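Local coordinates for cysteine hydrolase (Vibrio cholerae, PDB 6V98), which is a type VI secretion effector, probably acting as a cysteine hydrolase of the papain-like peptidase clan that is delivered into rival cells, at residues 91-94 with 95-99; 127-130 with 131-135; 155-158 with 159-163; 181-184 with 185-189. All blocks are in the same frame, centred on the assembly; numbering follows the deposited sequence.

Contact 1: 91-94 with 95-99; sequences ITES and SLLKV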
loop_
_atom_site.group_PDB
_atom_site.type_symbol
_atom_site.label_atom_id
_atom_site.label_comp_id
_atom_site.label_asym_id
_atom_site.label_seq_id
_atom_site.Cartn_x
_atom_site.Cartn_y
_atom_site.Cartn_z
ATOM N N ILE A 91 5.806 2.383 16.224
ATOM C CA ILE A 91 4.730 1.396 16.181
ATOM C C ILE A 91 5.189 0.157 16.925
ATOM O O ILE A 91 6.290 -0.351 16.677
ATOM C CB ILE A 91 4.352 1.033 14.741
ATOM C CG1 ILE A 91 4.054 2.281 13.906
ATOM C CG2 ILE A 91 3.184 0.045 14.772
ATOM C CD1 ILE A 91 4.029 1.992 12.408
ATOM N N THR A 92 4.357 -0.340 17.838
ATOM C CA THR A 92 4.713 -1.569 18.533
ATOM C C THR A 92 4.669 -2.733 17.552
ATOM O O THR A 92 3.834 -2.764 16.642
ATOM C CB THR A 92 3.776 -1.827 19.717
ATOM O OG1 THR A 92 2.482 -2.245 19.246
ATOM C CG2 THR A 92 3.640 -0.559 20.559
ATOM N N GLU A 93 5.597 -3.682 17.726
ATOM C CA GLU A 93 5.669 -4.818 16.808
ATOM C C GLU A 93 4.360 -5.594 16.792
ATOM O O GLU A 93 3.857 -5.954 15.720
ATOM C CB GLU A 93 6.837 -5.745 17.180
ATOM C CG GLU A 93 6.832 -7.074 16.403
ATOM C CD GLU A 93 8.029 -7.972 16.702
ATOM O OE1 GLU A 93 9.113 -7.760 16.116
ATOM O OE2 GLU A 93 7.881 -8.900 17.521
ATOM N N SER A 94 3.773 -5.836 17.971
ATOM C CA SER A 94 2.559 -6.649 18.041
ATOM C C SER A 94 1.399 -5.997 17.298
ATOM O O SER A 94 0.651 -6.679 16.584
ATOM C CB SER A 94 2.179 -6.907 19.502
ATOM O OG SER A 94 2.245 -5.715 20.258
ATOM N N SER A 95 1.229 -4.678 17.450
ATOM C CA SER A 95 0.086 -4.024 16.822
ATOM C C SER A 95 0.258 -3.936 15.316
ATOM O O SER A 95 -0.731 -3.993 14.578
ATOM C CB SER A 95 -0.135 -2.635 17.426
ATOM O OG SER A 95 0.867 -1.716 17.018
ATOM N N LEU A 96 1.497 -3.805 14.840
ATOM C CA LEU A 96 1.723 -3.831 13.400
ATOM C C LEU A 96 1.537 -5.239 12.847
ATOM O O LEU A 96 0.967 -5.416 11.764
ATOM C CB LEU A 96 3.116 -3.286 13.078
ATOM C CG LEU A 96 3.422 -3.211 11.580
ATOM C CD1 LEU A 96 2.418 -2.322 10.917
ATOM C CD2 LEU A 96 4.838 -2.700 11.356
ATOM N N LEU A 97 1.983 -6.258 13.591
ATOM C CA LEU A 97 1.754 -7.643 13.182
ATOM C C LEU A 97 0.270 -7.930 12.982
ATOM O O LEU A 97 -0.108 -8.682 12.077
ATOM C CB LEU A 97 2.323 -8.617 14.224
ATOM C CG LEU A 97 3.791 -9.038 14.160
ATOM C CD1 LEU A 97 4.184 -9.742 15.464
ATOM C CD2 LEU A 97 4.039 -9.938 12.954
ATOM N N LYS A 98 -0.587 -7.370 13.837
ATOM C CA LYS A 98 -2.017 -7.625 13.713
ATOM C C LYS A 98 -2.557 -7.061 12.407
ATOM O O LYS A 98 -3.367 -7.704 11.728
ATOM C CB LYS A 98 -2.759 -7.025 14.906
ATOM C CG LYS A 98 -4.246 -7.280 14.898
ATOM C CD LYS A 98 -4.883 -6.755 16.160
ATOM C CE LYS A 98 -6.378 -6.947 16.116
ATOM N NZ LYS A 98 -7.015 -6.330 17.308
ATOM N N VAL A 99 -2.092 -5.866 12.027
ATOM C CA VAL A 99 -2.508 -5.247 10.773
ATOM C C VAL A 99 -1.950 -6.012 9.584
ATOM O O VAL A 99 -2.631 -6.182 8.569
ATOM C CB VAL A 99 -2.064 -3.772 10.738
ATOM C CG1 VAL A 99 -2.270 -3.168 9.333
ATOM C CG2 VAL A 99 -2.823 -2.975 11.785
#

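Contact 2: 127-130 with 131-135; sequences DSWL and RGKMD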
loop_
_atom_site.group_PDB
_atom_site.type_symbol
_atom_site.label_atom_id
_atom_site.label_comp_id
_atom_site.label_asym_id
_atom_site.label_seq_id
_atom_site.Cartn_x
_atom_site.Cartn_y
_atom_site.Cartn_z
ATOM N N ASP A 127 -4.884 10.834 3.149
ATOM C CA ASP A 127 -6.261 10.369 3.286
ATOM C C ASP A 127 -7.165 11.053 2.273
ATOM O O ASP A 127 -8.004 10.404 1.632
ATOM C CB ASP A 127 -6.752 10.623 4.710
ATOM C CG ASP A 127 -8.038 9.896 5.014
ATOM O OD1 ASP A 127 -8.008 8.650 5.041
ATOM O OD2 ASP A 127 -9.068 10.571 5.225
ATOM N N SER A 128 -6.990 12.360 2.096
ATOM C CA SER A 128 -7.778 13.091 1.106
ATOM C C SER A 128 -7.496 12.608 -0.318
ATOM O O SER A 128 -8.418 12.484 -1.136
ATOM C CB SER A 128 -7.491 14.589 1.233
ATOM O OG SER A 128 -8.260 15.313 0.282
ATOM N N TRP A 129 -6.226 12.347 -0.638
ATOM C CA TRP A 129 -5.872 11.887 -1.984
ATOM C C TRP A 129 -6.480 10.518 -2.275
ATOM O O TRP A 129 -7.056 10.298 -3.350
ATOM C CB TRP A 129 -4.346 11.864 -2.122
ATOM C CG TRP A 129 -3.755 11.621 -3.498
ATOM C CD1 TRP A 129 -3.276 12.566 -4.356
ATOM C CD2 TRP A 129 -3.518 10.354 -4.122
ATOM N NE1 TRP A 129 -2.768 11.969 -5.482
ATOM C CE2 TRP A 129 -2.910 10.611 -5.367
ATOM C CE3 TRP A 129 -3.778 9.030 -3.754
ATOM C CZ2 TRP A 129 -2.551 9.593 -6.248
ATOM C CZ3 TRP A 129 -3.413 8.013 -4.625
ATOM C CH2 TRP A 129 -2.806 8.298 -5.857
ATOM N N LEU A 130 -6.380 9.595 -1.316
ATOM C CA LEU A 130 -6.935 8.254 -1.485
ATOM C C LEU A 130 -8.456 8.288 -1.608
ATOM O O LEU A 130 -9.029 7.618 -2.478
ATOM C CB LEU A 130 -6.492 7.376 -0.312
ATOM C CG LEU A 130 -4.987 7.107 -0.379
ATOM C CD1 LEU A 130 -4.450 6.717 1.013
ATOM C CD2 LEU A 130 -4.676 6.031 -1.412
ATOM N N ARG A 131 -9.133 9.065 -0.757
ATOM C CA ARG A 131 -10.580 9.200 -0.896
ATOM C C ARG A 131 -10.938 9.850 -2.231
ATOM O O ARG A 131 -11.944 9.495 -2.854
ATOM C CB ARG A 131 -11.155 10.014 0.259
ATOM C CG ARG A 131 -11.117 9.316 1.621
ATOM C CD ARG A 131 -11.936 10.078 2.659
ATOM N NE ARG A 131 -11.232 11.244 3.200
ATOM C CZ ARG A 131 -11.380 12.492 2.758
ATOM N NH1 ARG A 131 -12.210 12.755 1.758
ATOM N NH2 ARG A 131 -10.694 13.482 3.320
ATOM N N GLY A 132 -10.117 10.797 -2.685
ATOM C CA GLY A 132 -10.359 11.424 -3.977
ATOM C C GLY A 132 -10.223 10.449 -5.132
ATOM O O GLY A 132 -11.034 10.455 -6.060
ATOM N N LYS A 133 -9.211 9.583 -5.082
ATOM C CA LYS A 133 -9.070 8.581 -6.126
ATOM C C LYS A 133 -10.208 7.570 -6.063
ATOM O O LYS A 133 -10.713 7.124 -7.103
ATOM C CB LYS A 133 -7.715 7.891 -6.003
ATOM C CG LYS A 133 -6.525 8.745 -6.385
ATOM C CD LYS A 133 -6.725 9.423 -7.734
ATOM C CE LYS A 133 -5.424 9.997 -8.271
ATOM N NZ LYS A 133 -5.678 11.122 -9.215
ATOM N N MET A 134 -10.651 7.217 -4.857
ATOM C CA MET A 134 -11.790 6.311 -4.766
ATOM C C MET A 134 -13.053 6.947 -5.334
ATOM O O MET A 134 -13.868 6.250 -5.951
ATOM C CB MET A 134 -12.015 5.860 -3.326
ATOM C CG MET A 134 -12.967 4.673 -3.255
ATOM S SD MET A 134 -12.674 3.672 -1.805
ATOM C CE MET A 134 -12.953 4.916 -0.540
ATOM N N ASP A 135 -13.215 8.267 -5.174
ATOM C CA ASP A 135 -14.353 8.968 -5.769
ATOM C C ASP A 135 -14.387 8.865 -7.290
ATOM O O ASP A 135 -15.429 9.143 -7.896
ATOM C CB ASP A 135 -14.345 10.453 -5.376
ATOM C CG ASP A 135 -14.697 10.678 -3.918
ATOM O OD1 ASP A 135 -15.207 9.734 -3.278
ATOM O OD2 ASP A 135 -14.462 11.797 -3.412
#

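Contact 3: 155-158 with 159-163; sequences FVID and LADAM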
loop_
_atom_site.group_PDB
_atom_site.type_symbol
_atom_site.label_atom_id
_atom_site.label_comp_id
_atom_site.label_asym_id
_atom_site.label_seq_id
_atom_site.Cartn_x
_atom_site.Cartn_y
_atom_site.Cartn_z
ATOM N N PHE A 155 -0.397 3.018 -8.591
ATOM C CA PHE A 155 -1.268 3.725 -7.652
ATOM C C PHE A 155 -0.484 4.198 -6.429
ATOM O O PHE A 155 -0.562 5.365 -6.023
ATOM C CB PHE A 155 -2.398 2.780 -7.224
ATOM C CG PHE A 155 -3.351 3.346 -6.205
ATOM C CD1 PHE A 155 -4.160 4.429 -6.520
ATOM C CD2 PHE A 155 -3.499 2.745 -4.964
ATOM C CE1 PHE A 155 -5.074 4.937 -5.608
ATOM C CE2 PHE A 155 -4.413 3.238 -4.034
ATOM C CZ PHE A 155 -5.208 4.339 -4.357
ATOM N N VAL A 156 0.265 3.277 -5.818
ATOM C CA VAL A 156 0.996 3.596 -4.591
ATOM C C VAL A 156 2.169 4.528 -4.886
ATOM O O VAL A 156 2.470 5.445 -4.104
ATOM C CB VAL A 156 1.456 2.289 -3.913
ATOM C CG1 VAL A 156 2.230 2.585 -2.627
ATOM C CG2 VAL A 156 0.252 1.412 -3.584
ATOM N N ILE A 157 2.856 4.310 -6.012
ATOM C CA ILE A 157 3.949 5.207 -6.380
ATOM C C ILE A 157 3.416 6.613 -6.564
ATOM O O ILE A 157 4.011 7.589 -6.086
ATOM C CB ILE A 157 4.655 4.722 -7.658
ATOM C CG1 ILE A 157 5.260 3.332 -7.446
ATOM C CG2 ILE A 157 5.728 5.758 -8.088
ATOM C CD1 ILE A 157 5.666 2.658 -8.730
ATOM N N ASP A 158 2.278 6.736 -7.257
ATOM C CA ASP A 158 1.678 8.043 -7.495
ATOM C C ASP A 158 1.293 8.719 -6.185
ATOM O O ASP A 158 1.451 9.938 -6.041
ATOM C CB ASP A 158 0.456 7.902 -8.411
ATOM C CG ASP A 158 0.831 7.548 -9.860
ATOM O OD1 ASP A 158 2.031 7.559 -10.212
ATOM O OD2 ASP A 158 -0.084 7.244 -10.641
ATOM N N LEU A 159 0.806 7.945 -5.209
ATOM C CA LEU A 159 0.513 8.517 -3.894
ATOM C C LEU A 159 1.778 9.053 -3.240
ATOM O O LEU A 159 1.801 10.175 -2.714
ATOM C CB LEU A 159 -0.132 7.462 -2.987
ATOM C CG LEU A 159 -0.322 7.848 -1.515
ATOM C CD1 LEU A 159 -1.278 9.007 -1.345
ATOM C CD2 LEU A 159 -0.801 6.636 -0.734
ATOM N N ALA A 160 2.835 8.241 -3.224
ATOM C CA ALA A 160 4.063 8.657 -2.558
ATOM C C ALA A 160 4.663 9.862 -3.258
ATOM O O ALA A 160 5.094 10.821 -2.601
ATOM C CB ALA A 160 5.053 7.491 -2.513
ATOM N N ASP A 161 4.646 9.858 -4.596
ATOM C CA ASP A 161 5.063 11.037 -5.356
ATOM C C ASP A 161 4.257 12.261 -4.937
ATOM O O ASP A 161 4.812 13.347 -4.724
ATOM C CB ASP A 161 4.888 10.789 -6.860
ATOM C CG ASP A 161 6.193 10.411 -7.564
ATOM O OD1 ASP A 161 7.135 11.239 -7.592
ATOM O OD2 ASP A 161 6.267 9.286 -8.104
ATOM N N ALA A 162 2.934 12.099 -4.822
ATOM C CA ALA A 162 2.061 13.220 -4.496
ATOM C C ALA A 162 2.319 13.742 -3.089
ATOM O O ALA A 162 2.088 14.927 -2.822
ATOM C CB ALA A 162 0.592 12.811 -4.658
ATOM N N MET A 163 2.807 12.893 -2.187
ATOM C CA MET A 163 3.092 13.334 -0.830
ATOM C C MET A 163 4.432 14.055 -0.726
ATOM O O MET A 163 4.793 14.503 0.369
ATOM C CB MET A 163 3.071 12.143 0.141
ATOM C CG MET A 163 1.732 11.398 0.269
ATOM S SD MET A 163 0.339 12.432 0.794
ATOM C CE MET A 163 -0.438 12.686 -0.806
HETATM O O HOH W 1 4.171 9.496 -9.911
#

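Contact 4: 181-184 with 185-189; sequences EQFQ and LSEID. With CA (calcium ion), chain B; CA (calcium ion), chain C.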
loop_
_atom_site.group_PDB
_atom_site.type_symbol
_atom_site.label_atom_id
_atom_site.label_comp_id
_atom_site.label_asym_id
_atom_site.label_seq_id
_atom_site.Cartn_x
_atom_site.Cartn_y
_atom_site.Cartn_z
ATOM N N GLU A 181 11.629 -4.036 -4.530
ATOM C CA GLU A 181 13.019 -4.309 -4.192
ATOM C C GLU A 181 13.909 -3.126 -4.549
ATOM O O GLU A 181 14.822 -2.781 -3.793
ATOM C CB GLU A 181 13.485 -5.581 -4.891
ATOM C CG GLU A 181 12.844 -6.851 -4.337
ATOM C CD GLU A 181 13.197 -7.107 -2.876
ATOM O OE1 GLU A 181 14.368 -6.906 -2.495
ATOM O OE2 GLU A 181 12.289 -7.506 -2.111
ATOM N N GLN A 182 13.645 -2.478 -5.687
ATOM C CA GLN A 182 14.324 -1.226 -6.002
ATOM C C GLN A 182 14.040 -0.163 -4.947
ATOM O O GLN A 182 14.955 0.548 -4.507
ATOM C CB GLN A 182 13.892 -0.731 -7.385
ATOM C CG GLN A 182 14.640 -1.368 -8.540
ATOM C CD GLN A 182 16.149 -1.331 -8.351
ATOM O OE1 GLN A 182 16.784 -2.365 -8.133
ATOM N NE2 GLN A 182 16.726 -0.137 -8.416
ATOM N N PHE A 183 12.775 -0.034 -4.535
ATOM C CA PHE A 183 12.401 0.982 -3.553
ATOM C C PHE A 183 13.124 0.742 -2.234
ATOM O O PHE A 183 13.552 1.691 -1.561
ATOM C CB PHE A 183 10.881 0.963 -3.356
ATOM C CG PHE A 183 10.284 2.277 -2.882
ATOM C CD1 PHE A 183 11.085 3.332 -2.486
ATOM C CD2 PHE A 183 8.901 2.438 -2.828
ATOM C CE1 PHE A 183 10.523 4.525 -2.048
ATOM C CE2 PHE A 183 8.337 3.641 -2.398
ATOM C CZ PHE A 183 9.149 4.668 -1.997
ATOM N N GLN A 184 13.297 -0.528 -1.868
ATOM C CA GLN A 184 13.946 -0.873 -0.608
ATOM C C GLN A 184 15.417 -0.489 -0.593
ATOM O O GLN A 184 15.997 -0.369 0.490
ATOM C CB GLN A 184 13.809 -2.374 -0.337
ATOM C CG GLN A 184 12.412 -2.811 0.142
ATOM C CD GLN A 184 12.324 -4.303 0.402
ATOM O OE1 GLN A 184 13.181 -5.071 -0.033
ATOM N NE2 GLN A 184 11.277 -4.723 1.110
ATOM N N LEU A 185 16.040 -0.301 -1.757
ATOM C CA LEU A 185 17.454 0.079 -1.767
ATOM C C LEU A 185 17.712 1.419 -1.088
ATOM O O LEU A 185 18.837 1.665 -0.637
ATOM C CB LEU A 185 17.974 0.131 -3.201
ATOM C CG LEU A 185 17.966 -1.205 -3.933
ATOM C CD1 LEU A 185 18.531 -1.039 -5.329
ATOM C CD2 LEU A 185 18.790 -2.204 -3.139
ATOM N N SER A 186 16.709 2.297 -1.007
ATOM C CA SER A 186 16.888 3.625 -0.429
ATOM C C SER A 186 15.959 3.911 0.744
ATOM O O SER A 186 15.886 5.062 1.189
ATOM C CB SER A 186 16.694 4.703 -1.503
ATOM O OG SER A 186 15.540 4.435 -2.288
ATOM N N GLU A 187 15.245 2.912 1.262
ATOM C CA GLU A 187 14.319 3.135 2.365
ATOM C C GLU A 187 14.417 1.982 3.348
ATOM O O GLU A 187 15.006 0.939 3.056
ATOM C CB GLU A 187 12.860 3.254 1.892
ATOM C CG GLU A 187 12.622 4.171 0.717
ATOM C CD GLU A 187 12.677 5.637 1.101
ATOM O OE1 GLU A 187 12.666 5.937 2.315
ATOM O OE2 GLU A 187 12.729 6.482 0.189
ATOM N N ILE A 188 13.827 2.196 4.527
ATOM C CA ILE A 188 13.698 1.152 5.543
ATOM C C ILE A 188 12.884 -0.004 4.977
ATOM O O ILE A 188 11.821 0.208 4.390
ATOM C CB ILE A 188 13.030 1.740 6.796
ATOM C CG1 ILE A 188 13.932 2.803 7.439
ATOM C CG2 ILE A 188 12.643 0.651 7.789
ATOM C CD1 ILE A 188 15.170 2.223 8.101
ATOM N N ASP A 189 13.372 -1.237 5.172
ATOM C CA ASP A 189 12.713 -2.446 4.679
ATOM C C ASP A 189 11.731 -3.000 5.698
ATOM O O ASP A 189 12.004 -3.012 6.898
ATOM C CB ASP A 189 13.727 -3.554 4.391
ATOM C CG ASP A 189 14.500 -3.336 3.124
ATOM O OD1 ASP A 189 14.750 -2.167 2.771
ATOM O OD2 ASP A 189 14.870 -4.355 2.496
HETATM CA CA CA B . 13.563 -7.449 -0.080
HETATM CA CA CA C . 16.595 -0.722 2.672
HETATM O O HOH W 2 15.956 3.017 -4.555
HETATM O O HOH W 3 11.436 -7.789 0.862
HETATM O O HOH W 4 18.317 0.819 2.298
HETATM O O HOH W 5 13.846 -6.864 2.392
HETATM O O HOH W 6 16.180 -6.943 0.114
HETATM O O HOH W 7 13.872 -9.822 0.670
#

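Contact 1: 91-94 with 95-99
Thr92 and Ser95 meet hydroxyl to hydroxyl, OG1 of Thr92 lying 2.8 Å from OG of Ser95 in a hydrogen bond between the two side chains. Both oxygens sit between their own backbone N and carbonyl carbon (chi1 73° for Thr92, 72° for Ser95), and these matching torsions bring the two groups together over the first turn. The OG of Ser95 has a second partner, the backbone N of Thr85, which ties the start of the helix to the chain just before strand 86-87. Beneath the hydroxyls the backbone takes up its regular pattern: Leu97 N donates to Glu93 O at 2.9 Å, flanked by the equivalent bonds from Leu96 N to Thr92 O and from Lys98 N to Ser94 O. Packing flanks this polar core. The CG2 branch of Ile91 crosses to CB of Leu96 at 3.7 Å and touches Ser95 OG at the same distance, while Leu96 and Leu97 also reach Leu199 of strand 198-202. On the more exposed side, Glu93 and Leu97 run side by side in the same direction, with CG of Glu93 3.9 Å from CD1 of Leu97. The whole is a helix N-terminus: Thr92 takes the N-cap position, its side-chain hydroxyl turned to the third residue after it, where strand 90-91 gives way to helix 93-107.

Contact 2: 127-130 with 131-135
Asp127 and Arg131, one turn apart, form a salt bridge in which NE of Arg131 donates to OD2 of Asp127 at 3.0 Å with a nearly straight N-H (168°). The acceptor lies in the plane of the guanidinium, at its edge, yet the donor comes to OD2 from well above the carboxylate plane, and the two flat groups are turned 61° against each other. A bend of the arginine at chi3 (-79°) brings the guanidinium back along the helix until one face rests over CA of Ser128, 3.7 Å from NH2 of Arg131.

The second first-shell contact involves Trp129 and Lys133. CG of Lys133 stands 3.7 Å from the centroid of the six-membered ring of Trp129, almost on the ring normal, a CH-pi contact over the face. Farther along the same chain, CE of Lys133 approaches CZ2 of Trp129 at 3.5 Å, so CG and CE both rest on the same face, with CD bowed away between them.

Backbone bonds hold these pairs in register: Arg131 N to Asp127 O at 3.0 Å and Lys133 N to Trp129 O at 2.9 Å each join the very residues whose side chains meet. Around them, Trp129 packs on Leu159 and Ala162 of helix 154-162, and Leu130 on Phe155 of that helix and Tyr60 of strand 57-63; Arg131 and Met134 also touch Tyr60. The arrangement is that of an amphipathic surface helix carrying i to i+4 pairs, one ionic and one aliphatic-aromatic, laid against a second helix and the central antiparallel sheet.

Contact 3: 155-158 with 159-163
Leu159, Asp158 and Ile157 have the most surface buried where successive turns of helix 154-162 meet, and they face different surroundings. Leu159 lays its CB against the carbonyls of the preceding turn, 3.5 Å from O of Val156. With CG anti to the backbone N (chi1 172°), its branched end reaches Leu7 and Val47 of the central sheet. Its own N donates to Phe155 O at 3.0 Å.

Asp158 belongs to the more polar side. Its carboxylate does not touch that of Asp161; instead a water donates to both, at 2.9 Å from OD1 of Asp158 and 2.8 Å from OD2 of Asp161. The same OD1 forms a salt bridge with Lys170. Asp158 O receives the N-H of Ala162 at 2.9 Å near the end of the helix.

Ile157 lies alongside Asp161, the two side chains pointing the same way, with CG2 of Ile157 3.6 Å from OD2 of Asp161. Beneath them Asp161 N donates to Ile157 O at 2.8 Å in an almost straight bond (172°). Both side chains touch Pro167 in the loop that follows.

This is an amphipathic helix packed on the sheet. It begins two residues after the dimethylarsinoyl-modified Cys152, consistent with a place beside the active site, as in papain-like hydrolases, whose nucleophilic cysteine starts a helix. On its polar side two like-charged carboxylates, 5.0 Å apart between OD1 of Asp158 and OD2 of Asp161, share a donating water that would be expected to soften their repulsion, while Lys170 probably favours the ionised form of Asp158 in particular.

Contact 4: 181-184 with 185-189
The amide of Gln184 stacks on the carboxylate of Asp189, their planes 28° apart, with OE1 of Gln184 3.1 Å from OD2 of Asp189. The closeness of two acceptors is probably tolerated because OE1 of Gln184 binds one calcium at 2.4 Å and OD2 accepts from a water on that ion. Glu181 grips the same calcium with both carboxylate oxygens. The calcium on OE1 and the bond from NE2 to Gly115 O together fix the rotation of the amide. The ring of Phe183 is approached obliquely by CG of Glu187, 3.5 Å from CE1, and the Glu187 carboxylate stands almost perpendicular to the ring.

A second calcium is held where the helix gives way to the strand, by Gln184 O and Glu187 O, each at 2.3 Å, by OD1 of Asp189, a water and two atoms from elsewhere, one of them Glu203 O. Ser186 N donates to Phe183 O at 3.3 Å as the chain turns. Gln184 thus serves both ions, one through its side chain and one through its carbonyl. The turn joins helix 176-184 to strand 188-193, which runs between strands 113-120 and 198-202, while Phe183 packs on Val116 and Leu118.

The contacts follow one another along the chain, each within a short local stretch: contact 1 starts helix 93-107, contacts 2 and 3 lie on helices 123-134 and 154-162, and contact 4 leads from helix 176-184 into strand 188-193. Contacts 2 and 3 are the pair that touch, their two helices packing together with centres 12 Å apart. Contact 4 comes within about 5 Å of contact 3 at the nearest atoms and about 8 Å of contact 1. Contacts 1 and 3 lie on opposite sides of the chain's centre, as do 2 and 4. The seven-stranded antiparallel sheet thus carries helices packed against it, and contact 4, with two calcium ions, ties helix 176-184 to strands 113-120 and 188-193 and to the chain end at Glu203.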